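Local coordinates for protein 3-oxosteroid 1-dehydrogenase (Sterolibacterium denitrificans, PDB 7P18) that probably oxidises 3-ketosteroids, using its FAD cofactor to introduce a double bond between carbons 1 and 2 of the steroid A ring, at residues K161-A166 and D203-L208. Sequence-based numbering, arbitrary orientation.
Sequences KASMTA and DRKRGL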
# COMPACT_ATOMS: atom_id res chain seq x y z
N LYS A 161 4.97 18.01 8.51
CA LYS A 161 6.22 18.08 9.30
C LYS A 161 6.38 16.82 10.18
O LYS A 161 7.41 16.13 10.07
CB LYS A 161 6.24 19.33 10.19
CG LYS A 161 6.11 20.66 9.44
CD LYS A 161 6.75 21.84 10.14
CE LYS A 161 6.08 23.16 9.81
NZ LYS A 161 5.97 23.38 8.35
N ALA A 162 5.40 16.58 11.06
CA ALA A 162 5.53 15.72 12.25
C ALA A 162 5.00 14.31 11.94
O ALA A 162 3.87 14.19 11.45
CB ALA A 162 4.80 16.33 13.42
N SER A 163 5.83 13.31 12.19
CA SER A 163 5.47 11.87 11.97
C SER A 163 4.39 11.48 12.98
O SER A 163 4.52 11.90 14.16
CB SER A 163 6.67 11.02 12.07
OG SER A 163 7.56 11.29 10.99
N MET A 164 3.36 10.73 12.54
CA MET A 164 2.38 10.08 13.45
C MET A 164 2.17 8.61 13.06
O MET A 164 2.37 8.26 11.88
CB MET A 164 1.04 10.79 13.38
CG MET A 164 1.13 12.29 13.74
SD MET A 164 -0.45 13.12 13.49
CE MET A 164 -0.93 12.56 11.83
N THR A 165 1.74 7.80 14.03
CA THR A 165 1.21 6.43 13.81
C THR A 165 -0.19 6.60 13.27
O THR A 165 -0.79 7.67 13.48
CB THR A 165 1.20 5.62 15.11
OG1 THR A 165 0.31 6.27 16.03
CG2 THR A 165 2.59 5.51 15.70
N ALA A 166 -0.71 5.58 12.60
CA ALA A 166 -2.12 5.53 12.14
C ALA A 166 -3.03 5.61 13.37
O ALA A 166 -4.07 6.28 13.29
CB ALA A 166 -2.40 4.29 11.33
N ASP A 203 11.38 15.36 10.46
CA ASP A 203 11.19 14.76 11.81
C ASP A 203 12.17 13.61 11.92
O ASP A 203 12.25 12.77 10.99
CB ASP A 203 9.74 14.35 12.03
CG ASP A 203 9.38 14.01 13.46
OD1 ASP A 203 10.31 13.83 14.29
OD2 ASP A 203 8.17 13.85 13.71
N ARG A 204 12.95 13.62 12.99
CA ARG A 204 13.88 12.54 13.40
C ARG A 204 13.09 11.23 13.65
O ARG A 204 13.65 10.13 13.45
CB ARG A 204 14.57 12.98 14.69
CG ARG A 204 15.53 11.95 15.25
CD ARG A 204 16.46 12.59 16.25
NE ARG A 204 15.76 12.94 17.46
CZ ARG A 204 15.68 12.18 18.53
NH1 ARG A 204 16.25 10.99 18.56
NH2 ARG A 204 15.02 12.61 19.59
N LYS A 205 11.90 11.38 14.21
CA LYS A 205 10.95 10.27 14.43
C LYS A 205 10.25 10.00 13.10
O LYS A 205 9.69 10.96 12.49
CB LYS A 205 9.93 10.58 15.52
CG LYS A 205 10.51 10.86 16.90
CD LYS A 205 11.30 9.72 17.42
CE LYS A 205 11.87 10.01 18.79
NZ LYS A 205 12.21 8.75 19.48
N ARG A 206 10.27 8.75 12.69
CA ARG A 206 9.56 8.29 11.47
C ARG A 206 8.37 7.41 11.89
O ARG A 206 8.47 6.68 12.88
CB ARG A 206 10.56 7.58 10.55
CG ARG A 206 11.89 8.29 10.32
CD ARG A 206 11.76 9.73 9.87
NE ARG A 206 10.94 9.91 8.68
CZ ARG A 206 10.35 11.05 8.31
NH1 ARG A 206 10.45 12.15 9.03
NH2 ARG A 206 9.63 11.07 7.20
N GLY A 207 7.30 7.50 11.13
CA GLY A 207 6.06 6.73 11.31
C GLY A 207 5.70 5.93 10.08
O GLY A 207 6.34 6.12 9.01
N LEU A 208 4.73 5.04 10.23
CA LEU A 208 4.08 4.33 9.10
C LEU A 208 5.16 3.58 8.33
O LEU A 208 6.04 3.01 8.97
CB LEU A 208 3.33 5.34 8.25
CG LEU A 208 2.35 6.21 9.02
CD1 LEU A 208 1.68 7.21 8.07
CD2 LEU A 208 1.29 5.40 9.75
O HOH W 1 9.28 14.70 8.57
O HOH W 2 7.44 9.42 8.92
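An Asx turn on the strand 205-206 side faces the short strand 162-163 here: Asp203 meets the backbone of Ser163, whose hydroxyl reaches back to Lys205. The two carboxylate oxygens of Asp203 divide the work. Asp203 OD1 accepts Lys205 N at 2.9 Å from well above the carboxylate plane, closing the turn. Asp203 OD2 accepts Ser163 N at 2.8 Å on its anti side, in a fairly straight bond. OD2 also forms a salt bridge with Arg189 of helix 179-191. CG lies anti to the backbone N (chi1 -168°), which swings the carboxylate across to segment 161-166. With an alanine in place of Asp203, Ser163 N and Arg189 would probably lose this acceptor, and the turn before Lys205 would be free to shift.

Serine suits its place because it is small and its hydroxyl both gives and takes: Ser163 OG donates to Lys205 O at 2.6 Å and accepts from a water that in turn receives Gly207 N. Backbone-to-side-chain and water-mediated bonds thus join the segments, whereas strand 205-206 pairs antiparallel with strand 131-138. Ser163 OG also lies above one face of the Arg206 guanidinium, offset toward its rim. The Arg206 chain, bent at chi2 and chi3, turns NH1 back to donate to Asp203 O at 2.7 Å, and a second water links NH1 to Lys161 O and Asp203 N.

Gly207 suits its place, because a CB there would run into Met164 O. Beyond it, Leu208 lays CD2 against Ala166 N (3.5 Å) and, more loosely, its CB. Ala166 begins helix 166-174, where Thr165, at the N-cap, accepts Glu168 N with its OG1, and the small methyl of Ala166 lines the pocket beside the bound androstadienedione, while Leu208 lies near Gly50 of the FAD site.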